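Local coordinates for surface protein VspA (Borrelia turicatae, PDB 1YJG) that is probably a variable outer-membrane lipoprotein, here its helical-bundle core, whose gene is exchanged for other surface-antigen genes to escape the host immune response, at residues A[81-84]-A[85-89]; A[93-96]-A[97-100]; A[130-133]-A[134-138]. All blocks are in the same frame, centred on the assembly; numbering follows the deposited sequence.

Interaction 1 of 3, residues A[81-84]-A[85-89]; sequences KITT and VKNAS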
ATOM      1  N   LYS A  81       1.150  21.505  -5.669  1.00 13.73           N
ATOM      2  CA  LYS A  81       1.020  20.197  -6.283  1.00 13.33           C
ATOM      3  C   LYS A  81       0.556  19.200  -5.219  1.00 14.68           C
ATOM      4  O   LYS A  81      -0.204  18.277  -5.525  1.00 15.47           O
ATOM      5  CB  LYS A  81       2.330  19.755  -6.918  1.00 16.05           C
ATOM      6  CG  LYS A  81       2.622  20.424  -8.234  1.00 15.79           C
ATOM      7  CD  LYS A  81       4.022  20.085  -8.729  1.00 14.59           C
ATOM      8  CE  LYS A  81       4.182  20.404 -10.215  1.00 14.65           C
ATOM      9  NZ  LYS A  81       4.331  21.875 -10.426  1.00 15.26           N
ATOM     10  N   ILE A  82       0.998  19.406  -3.975  1.00 12.63           N
ATOM     11  CA  ILE A  82       0.613  18.548  -2.852  1.00  9.35           C
ATOM     12  C   ILE A  82      -0.858  18.762  -2.579  1.00  7.89           C
ATOM     13  O   ILE A  82      -1.554  17.820  -2.255  1.00 13.17           O
ATOM     14  CB  ILE A  82       1.376  18.905  -1.550  1.00  7.30           C
ATOM     15  CG1 ILE A  82       2.843  18.520  -1.635  1.00  6.15           C
ATOM     16  CG2 ILE A  82       0.731  18.199  -0.306  1.00  6.95           C
ATOM     17  CD1 ILE A  82       3.702  19.147  -0.469  1.00  8.63           C
ATOM     18  N   THR A  83      -1.310  20.015  -2.665  1.00  7.36           N
ATOM     19  CA  THR A  83      -2.713  20.362  -2.418  1.00 10.92           C
ATOM     20  C   THR A  83      -3.615  19.703  -3.443  1.00 11.95           C
ATOM     21  O   THR A  83      -4.692  19.237  -3.097  1.00 15.86           O
ATOM     22  CB  THR A  83      -2.908  21.899  -2.398  1.00 13.30           C
ATOM     23  OG1 THR A  83      -2.246  22.443  -1.255  1.00 12.01           O
ATOM     24  CG2 THR A  83      -4.376  22.280  -2.165  1.00 15.06           C
ATOM     25  N   THR A  84      -3.167  19.659  -4.701  1.00  8.53           N
ATOM     26  CA  THR A  84      -3.930  19.022  -5.759  1.00 11.06           C
ATOM     27  C   THR A  84      -4.093  17.539  -5.404  1.00 12.96           C
ATOM     28  O   THR A  84      -5.174  16.959  -5.609  1.00 10.90           O
ATOM     29  CB  THR A  84      -3.233  19.199  -7.106  1.00  8.46           C
ATOM     30  OG1 THR A  84      -3.244  20.587  -7.446  1.00  6.39           O
ATOM     31  CG2 THR A  84      -4.008  18.519  -8.251  1.00 10.77           C
ATOM     32  N   VAL A  85      -3.045  16.930  -4.842  1.00 13.56           N
ATOM     33  CA  VAL A  85      -3.132  15.517  -4.450  1.00 13.95           C
ATOM     34  C   VAL A  85      -4.098  15.370  -3.279  1.00 12.75           C
ATOM     35  O   VAL A  85      -4.969  14.510  -3.314  1.00 14.91           O
ATOM     36  CB  VAL A  85      -1.789  14.867  -4.024  1.00 13.90           C
ATOM     37  CG1 VAL A  85      -1.954  13.343  -3.976  1.00 14.66           C
ATOM     38  CG2 VAL A  85      -0.629  15.246  -4.956  1.00 15.08           C
ATOM     39  N   LYS A  86      -3.957  16.225  -2.265  1.00 11.75           N
ATOM     40  CA  LYS A  86      -4.826  16.161  -1.090  1.00 15.09           C
ATOM     41  C   LYS A  86      -6.292  16.490  -1.382  1.00 13.99           C
ATOM     42  O   LYS A  86      -7.164  16.026  -0.668  1.00 13.98           O
ATOM     43  CB  LYS A  86      -4.304  17.003   0.074  1.00 14.61           C
ATOM     44  CG  LYS A  86      -5.151  16.796   1.333  1.00 14.81           C
ATOM     45  CD  LYS A  86      -4.416  17.062   2.620  1.00 16.46           C
ATOM     46  CE  LYS A  86      -5.386  17.410   3.747  1.00 16.16           C
ATOM     47  NZ  LYS A  86      -6.678  16.655   3.691  1.00 16.56           N
ATOM     48  N   ASN A  87      -6.557  17.289  -2.412  1.00 16.87           N
ATOM     49  CA  ASN A  87      -7.922  17.632  -2.792  1.00 15.52           C
ATOM     50  C   ASN A  87      -8.543  16.352  -3.342  1.00 12.69           C
ATOM     51  O   ASN A  87      -9.701  16.066  -3.109  1.00 15.17           O
ATOM     52  CB  ASN A  87      -7.982  18.696  -3.915  1.00 16.70           C
ATOM     53  CG  ASN A  87      -7.653  20.135  -3.441  1.00 17.75           C
ATOM     54  OD1 ASN A  87      -7.666  20.456  -2.250  1.00 13.23           O
ATOM     55  ND2 ASN A  87      -7.370  21.005  -4.408  1.00 16.54           N
ATOM     56  N   ALA A  88      -7.757  15.586  -4.089  1.00 13.12           N
ATOM     57  CA  ALA A  88      -8.235  14.344  -4.682  1.00 14.22           C
ATOM     58  C   ALA A  88      -8.543  13.261  -3.643  1.00 14.48           C
ATOM     59  O   ALA A  88      -9.591  12.626  -3.714  1.00 12.89           O
ATOM     60  CB  ALA A  88      -7.252  13.831  -5.741  1.00 13.63           C
ATOM     61  N   SER A  89      -7.645  13.059  -2.683  1.00 12.58           N
ATOM     62  CA  SER A  89      -7.854  12.053  -1.640  1.00 12.31           C
ATOM     63  C   SER A  89      -9.046  12.442  -0.747  1.00 14.46           C
ATOM     64  O   SER A  89      -9.798  11.583  -0.297  1.00 14.49           O
ATOM     65  CB  SER A  89      -6.586  11.843  -0.801  1.00 14.16           C
ATOM     66  OG  SER A  89      -6.193  13.019  -0.119  1.00  7.95           O
TER
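Thr-83 and Asn-87 meet one turn apart along helix 76-98, a long helix of the bundle, and the four backbone bonds beneath them have the i to i+4 pattern of a regular alpha-helix. The N-H groups of Val-85, Lys-86, Asn-87 and Ala-88 reach back to the carbonyls of Lys-81, Ile-82, Thr-83 and Thr-84; the bond from Asn-87 N to Thr-83 O is the shortest, at 2.8 Å.

The Asn-87 side chain can be followed outward over that same carbonyl. CB lies 3.4 Å from Thr-83 O. With chi1 at -75°, CG stands beside the backbone N and folds back toward the preceding turn, coming to 3.1 Å from Thr-83 O. At the tip, Asn-87 OD1 comes to 3.3 Å from Thr-83 O, an approach of two acceptors that is no bond, and ND2 makes none to this oxygen either because the angle is poor. The amide passes Thr-83 at a slant, OD1 lying 3.8 Å from the methyl CG2 and ND2 at 4.0 Å, an approach of van der Waals type. The hydroxyls of Thr-83 and Thr-84 instead bond to the carbonyls of Lys-79 and Gly-80.

On the buried side, Ile-82 and Val-85 touch Leu-142 of helix 129-155, and Val-85 also meets Leu-65 of helix 48-69. At the flank facing helix 48-69, Lys-86 forms a salt bridge with Asp-62, which also accepts a bond from Ser-89 OG. Val-85 presses against its own helix as well: the methyl CG2, placed beside the backbone N, approaches Lys-81 O to 3.1 Å.

Interaction 2 of 3, residues A[93-96]-A[97-100]; sequences LTKA and KSKT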
ATOM      1  N   LEU A  93     -12.656  10.236  -0.316  1.00 11.14           N
ATOM      2  CA  LEU A  93     -13.240   9.916   0.992  1.00 13.28           C
ATOM      3  C   LEU A  93     -14.662  10.463   1.165  1.00 13.50           C
ATOM      4  O   LEU A  93     -15.539   9.758   1.644  1.00 13.52           O
ATOM      5  CB  LEU A  93     -12.342  10.428   2.126  1.00 11.51           C
ATOM      6  CG  LEU A  93     -10.913   9.886   2.165  1.00 11.76           C
ATOM      7  CD1 LEU A  93     -10.100  10.629   3.234  1.00 15.24           C
ATOM      8  CD2 LEU A  93     -10.896   8.390   2.422  1.00 10.08           C
ATOM      9  N   THR A  94     -14.881  11.711   0.763  1.00 13.48           N
ATOM     10  CA  THR A  94     -16.187  12.351   0.865  1.00 14.89           C
ATOM     11  C   THR A  94     -17.209  11.627  -0.030  1.00 15.84           C
ATOM     12  O   THR A  94     -18.348  11.379   0.377  1.00 13.57           O
ATOM     13  CB  THR A  94     -16.075  13.845   0.447  1.00 16.67           C
ATOM     14  OG1 THR A  94     -15.305  14.566   1.407  1.00 17.51           O
ATOM     15  CG2 THR A  94     -17.422  14.551   0.486  1.00 19.08           C
ATOM     16  N   LYS A  95     -16.788  11.292  -1.244  1.00 14.59           N
ATOM     17  CA  LYS A  95     -17.650  10.605  -2.195  1.00 15.30           C
ATOM     18  C   LYS A  95     -18.037   9.212  -1.685  1.00 13.66           C
ATOM     19  O   LYS A  95     -19.201   8.817  -1.747  1.00 14.28           O
ATOM     20  CB  LYS A  95     -16.964  10.531  -3.575  1.00 14.52           C
ATOM     21  CG  LYS A  95     -17.683   9.673  -4.620  1.00 17.89           C
ATOM     22  CD  LYS A  95     -19.172  10.027  -4.800  1.00 20.29           C
ATOM     23  CE  LYS A  95     -19.384  11.393  -5.451  1.00 23.21           C
ATOM     24  NZ  LYS A  95     -19.118  11.381  -6.913  1.00 24.00           N
ATOM     25  N   ALA A  96     -17.065   8.477  -1.166  1.00 13.71           N
ATOM     26  CA  ALA A  96     -17.322   7.134  -0.659  1.00 15.77           C
ATOM     27  C   ALA A  96     -18.323   7.177   0.505  1.00 17.07           C
ATOM     28  O   ALA A  96     -19.286   6.398   0.548  1.00 15.89           O
ATOM     29  CB  ALA A  96     -16.030   6.477  -0.241  1.00 13.51           C
ATOM     30  N   LYS A  97     -18.100   8.105   1.428  1.00 17.42           N
ATOM     31  CA  LYS A  97     -18.971   8.276   2.592  1.00 19.15           C
ATOM     32  C   LYS A  97     -20.397   8.574   2.149  1.00 19.68           C
ATOM     33  O   LYS A  97     -21.353   8.061   2.734  1.00 21.16           O
ATOM     34  CB  LYS A  97     -18.470   9.406   3.496  1.00 18.04           C
ATOM     35  CG  LYS A  97     -17.331   9.016   4.424  1.00 19.51           C
ATOM     36  CD  LYS A  97     -17.009  10.132   5.437  1.00 18.78           C
ATOM     37  CE  LYS A  97     -16.368  11.347   4.779  1.00 17.76           C
ATOM     38  NZ  LYS A  97     -15.702  12.241   5.770  1.00 15.14           N
ATOM     39  N   SER A  98     -20.530   9.389   1.104  1.00 22.51           N
ATOM     40  CA  SER A  98     -21.838   9.765   0.560  1.00 23.05           C
ATOM     41  C   SER A  98     -22.526   8.584  -0.117  1.00 21.11           C
ATOM     42  O   SER A  98     -23.747   8.590  -0.298  1.00 18.38           O
ATOM     43  CB  SER A  98     -21.691  10.913  -0.446  1.00 23.54           C
ATOM     44  OG  SER A  98     -21.334  10.421  -1.724  1.00 27.14           O
ATOM     45  N   LYS A  99     -21.726   7.596  -0.522  1.00 20.58           N
ATOM     46  CA  LYS A  99     -22.217   6.386  -1.178  1.00 18.47           C
ATOM     47  C   LYS A  99     -22.252   5.205  -0.197  1.00 17.02           C
ATOM     48  O   LYS A  99     -22.179   4.056  -0.606  1.00 15.39           O
ATOM     49  CB  LYS A  99     -21.354   6.051  -2.402  1.00 15.79           C
ATOM     50  CG  LYS A  99     -21.435   7.089  -3.517  1.00 17.89           C
ATOM     51  CD  LYS A  99     -22.749   6.984  -4.294  1.00 17.60           C
ATOM     52  CE  LYS A  99     -22.960   8.163  -5.239  1.00 16.68           C
ATOM     53  NZ  LYS A  99     -24.164   7.927  -6.078  1.00 17.30           N
ATOM     54  N   THR A 100     -22.390   5.500   1.093  1.00 16.77           N
ATOM     55  CA  THR A 100     -22.440   4.469   2.136  1.00 18.92           C
ATOM     56  C   THR A 100     -23.527   3.412   1.934  1.00 20.92           C
ATOM     57  O   THR A 100     -23.321   2.252   2.276  1.00 21.41           O
ATOM     58  CB  THR A 100     -22.582   5.105   3.562  1.00 18.03           C
ATOM     59  OG1 THR A 100     -22.727   4.069   4.538  1.00 12.27           O
ATOM     60  CG2 THR A 100     -23.873   5.919   3.726  1.00 17.58           C
TER
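From Lys-97 to Lys-99 the backbone bonds change from regular alpha-helical spacing to a tighter closing turn: Lys-97 N reaches Leu-93 O and Ser-98 N reaches Thr-94 O, whereas Lys-99 N bonds to Ala-96 O at 2.9 Å and keeps a weak bond to Lys-95 O. Lys-99 is the first residue to leave helical angles (phi -102°, psi 27°), which marks the C-terminal end of helix 76-98. It also occupies the N-cap position of the short helix 100-103. Its N-H comes to Ala-96 O from above the carbonyl plane.

Ser-98 adds a side-chain bond at this end. A chi1 of 83° sets its hydroxyl between the backbone N and the carbonyl carbon, whence OG donates to Lys-95 O at 2.7 Å. Lys-95 and Lys-99 run side by side in the same direction, their aliphatic parts meeting at Lys-95 CD and Lys-99 CG, 3.9 Å apart. Lys-97 instead folds back along the helix: CG is 3.4 Å from Leu-93 O, and the bend at chi3 returns CE to within 3.6 Å of the same oxygen.

Leu-93, Ala-96 and Lys-97 touch Tyr-55 of helix 48-69, and Thr-100 OG1 is hydrogen-bonded to Ile-35 O of the second subunit. Lys-95 NZ forms a salt bridge with Glu-131. Lys-95 NZ and Lys-99 NZ remain 6.2 Å apart, and Glu-131 would offset some of their like charge; the gathering of lysines where helix carbonyls end is consistent with favourable electrostatics toward the helix dipole.

Interaction 3 of 3, residues A[130-133]-A[134-138]; sequences EELI and KLNTA
Near the start of helix 129-155, the last long helix of the bundle, Leu-132 and Asn-136 are joined one turn apart by a side-chain-to-backbone hydrogen bond added to the alpha-helical ladder. Lys-134, Leu-135, Asn-136 and Thr-137 donate their backbone N-H groups to the carbonyls of Glu-130, Glu-131, Leu-132 and Ile-133.

Leu-132 O receives two bonds. Asn-136 N reaches it at 3.0 Å, and Asn-136 ND2 reaches it at 2.8 Å along a nearly straight N-H...O line of 167°. The two donors approach from opposite faces of the carbonyl plane. A chi1 of -91°, away from the usual staggered values, goes with the asparagine amide turned back over the preceding turn, ND2 facing Leu-132 O. The oxygen lies close to the plane of that amide, although ND2 stands above the plane of the accepting carbonyl. Asn-136 OD1 accepts a hydrogen bond from Lys-22 NZ, so both ends of this buried amide are engaged, which would fix its rotation.

Beside this polar pair, Leu-132 CD1 touches Leu-135 CD2 at 3.9 Å, and the same CD1 lies against Asn-136 ND2. The leucines extend this apolar patch to neighbouring helices: Leu-132 meets Ile-24 and Leu-135 meets Val-21 of helix 2-28, while Leu-135 also faces helix 76-98.

The outer side of the turn carries a looser ionic contact. Glu-130 bends at chi2 (70°) and crosses Lys-134 at an angle, forming an i to i+4 salt bridge that is weak as a hydrogen bond. Lys-134 reaches over the turn to meet it, CG passing 3.4 Å from Glu-130 O and NZ ending 3.4 Å from Glu-130 OE1.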
ATOM      1  N   GLU A 130     -13.638   7.656 -10.053  1.00 17.79           N
ATOM      2  CA  GLU A 130     -13.280   8.850 -10.811  1.00 17.66           C
ATOM      3  C   GLU A 130     -12.304   9.682  -9.994  1.00 15.16           C
ATOM      4  O   GLU A 130     -11.310  10.165 -10.517  1.00 14.43           O
ATOM      5  CB  GLU A 130     -14.515   9.686 -11.130  1.00 19.40           C
ATOM      6  CG  GLU A 130     -14.233  11.017 -11.820  1.00 23.81           C
ATOM      7  CD  GLU A 130     -13.746  10.875 -13.263  1.00 27.53           C
ATOM      8  OE1 GLU A 130     -13.537  11.920 -13.915  1.00 32.78           O
ATOM      9  OE2 GLU A 130     -13.571   9.738 -13.759  1.00 28.65           O
ATOM     10  N   GLU A 131     -12.597   9.821  -8.701  1.00 14.74           N
ATOM     11  CA  GLU A 131     -11.769  10.592  -7.786  1.00 13.67           C
ATOM     12  C   GLU A 131     -10.394   9.920  -7.624  1.00 11.61           C
ATOM     13  O   GLU A 131      -9.377  10.591  -7.464  1.00 16.99           O
ATOM     14  CB  GLU A 131     -12.470  10.749  -6.426  1.00 14.64           C
ATOM     15  CG  GLU A 131     -13.694  11.678  -6.409  1.00 14.21           C
ATOM     16  CD  GLU A 131     -14.991  11.043  -6.927  1.00 15.54           C
ATOM     17  OE1 GLU A 131     -15.012   9.831  -7.228  1.00 11.58           O
ATOM     18  OE2 GLU A 131     -16.016  11.761  -7.035  1.00 14.95           O
ATOM     19  N   LEU A 132     -10.390   8.592  -7.649  1.00 10.91           N
ATOM     20  CA  LEU A 132      -9.185   7.791  -7.512  1.00  9.11           C
ATOM     21  C   LEU A 132      -8.294   7.981  -8.728  1.00 12.26           C
ATOM     22  O   LEU A 132      -7.062   7.987  -8.594  1.00 11.54           O
ATOM     23  CB  LEU A 132      -9.545   6.327  -7.307  1.00  8.57           C
ATOM     24  CG  LEU A 132      -8.395   5.347  -7.101  1.00 11.19           C
ATOM     25  CD1 LEU A 132      -7.539   5.750  -5.889  1.00 11.52           C
ATOM     26  CD2 LEU A 132      -8.965   3.950  -6.953  1.00 11.20           C
ATOM     27  N   ILE A 133      -8.912   8.148  -9.902  1.00 11.92           N
ATOM     28  CA  ILE A 133      -8.171   8.372 -11.142  1.00 13.59           C
ATOM     29  C   ILE A 133      -7.449   9.712 -11.046  1.00 14.02           C
ATOM     30  O   ILE A 133      -6.282   9.821 -11.411  1.00  8.89           O
ATOM     31  CB  ILE A 133      -9.110   8.366 -12.375  1.00 13.87           C
ATOM     32  CG1 ILE A 133      -9.430   6.928 -12.785  1.00 13.79           C
ATOM     33  CG2 ILE A 133      -8.487   9.137 -13.562  1.00 14.80           C
ATOM     34  CD1 ILE A 133     -10.549   6.815 -13.836  1.00 11.76           C
ATOM     35  N   LYS A 134      -8.166  10.733 -10.572  1.00 16.68           N
ATOM     36  CA  LYS A 134      -7.601  12.076 -10.414  1.00 17.47           C
ATOM     37  C   LYS A 134      -6.489  12.049  -9.364  1.00 15.05           C
ATOM     38  O   LYS A 134      -5.489  12.738  -9.492  1.00 13.17           O
ATOM     39  CB  LYS A 134      -8.687  13.098 -10.023  1.00 19.13           C
ATOM     40  CG  LYS A 134      -9.815  13.214 -11.067  1.00 23.63           C
ATOM     41  CD  LYS A 134     -10.731  14.435 -10.864  1.00 26.34           C
ATOM     42  CE  LYS A 134     -11.578  14.732 -12.114  1.00 27.29           C
ATOM     43  NZ  LYS A 134     -13.047  14.609 -11.845  1.00 29.11           N
ATOM     44  N   LEU A 135      -6.661  11.220  -8.340  1.00 14.28           N
ATOM     45  CA  LEU A 135      -5.675  11.092  -7.274  1.00 10.76           C
ATOM     46  C   LEU A 135      -4.385  10.507  -7.831  1.00 12.76           C
ATOM     47  O   LEU A 135      -3.290  10.891  -7.404  1.00  8.75           O
ATOM     48  CB  LEU A 135      -6.221  10.191  -6.173  1.00 13.02           C
ATOM     49  CG  LEU A 135      -5.334   9.774  -5.008  1.00  9.95           C
ATOM     50  CD1 LEU A 135      -4.735  10.977  -4.319  1.00 12.43           C
ATOM     51  CD2 LEU A 135      -6.150   8.934  -4.019  1.00  8.76           C
ATOM     52  N   ASN A 136      -4.530   9.568  -8.773  1.00 11.97           N
ATOM     53  CA  ASN A 136      -3.400   8.911  -9.423  1.00 12.58           C
ATOM     54  C   ASN A 136      -2.653   9.916 -10.298  1.00 13.41           C
ATOM     55  O   ASN A 136      -1.431   9.985 -10.293  1.00 11.94           O
ATOM     56  CB  ASN A 136      -3.867   7.721 -10.279  1.00 11.15           C
ATOM     57  CG  ASN A 136      -3.879   6.399  -9.508  1.00 13.89           C
ATOM     58  OD1 ASN A 136      -2.891   5.669  -9.500  1.00 15.81           O
ATOM     59  ND2 ASN A 136      -5.007   6.082  -8.875  1.00 11.29           N
ATOM     60  N   THR A 137      -3.404  10.681 -11.074  1.00 16.79           N
ATOM     61  CA  THR A 137      -2.827  11.690 -11.953  1.00 14.40           C
ATOM     62  C   THR A 137      -2.041  12.700 -11.130  1.00 10.08           C
ATOM     63  O   THR A 137      -0.925  13.072 -11.480  1.00 12.41           O
ATOM     64  CB  THR A 137      -3.949  12.438 -12.697  1.00 10.42           C
ATOM     65  OG1 THR A 137      -4.530  11.585 -13.691  1.00 17.89           O
ATOM     66  CG2 THR A 137      -3.409  13.628 -13.487  1.00 13.71           C
ATOM     67  N   ALA A 138      -2.645  13.137 -10.031  1.00 10.27           N
ATOM     68  CA  ALA A 138      -2.047  14.122  -9.144  1.00  9.02           C
ATOM     69  C   ALA A 138      -0.778  13.652  -8.452  1.00 12.68           C
ATOM     70  O   ALA A 138       0.188  14.412  -8.338  1.00 14.30           O
ATOM     71  CB  ALA A 138      -3.077  14.561  -8.111  1.00  8.91           C
TER

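In the fold
Interactions 1 and 2 follow one another on helix 76-98, their centres about 17 Å apart, while interaction 3 lies on helix 129-155. Interactions 1 and 3 are both partly buried and are joined by apolar packing, including Ala-88 CB to Leu-135 CA at 3.5 Å and Val-85 CG1 to Leu-135 CD1 at 3.7 Å. The surface contact, interaction 2, instead joins interaction 3 through a salt bridge, Lys-95 NZ to Glu-131 OE2 at 3.1 Å. The same two helices are therefore held by hydrocarbon packing inside the bundle and by charge nearer its surface. Of the three contacts, interaction 2 alone touches the second subunit.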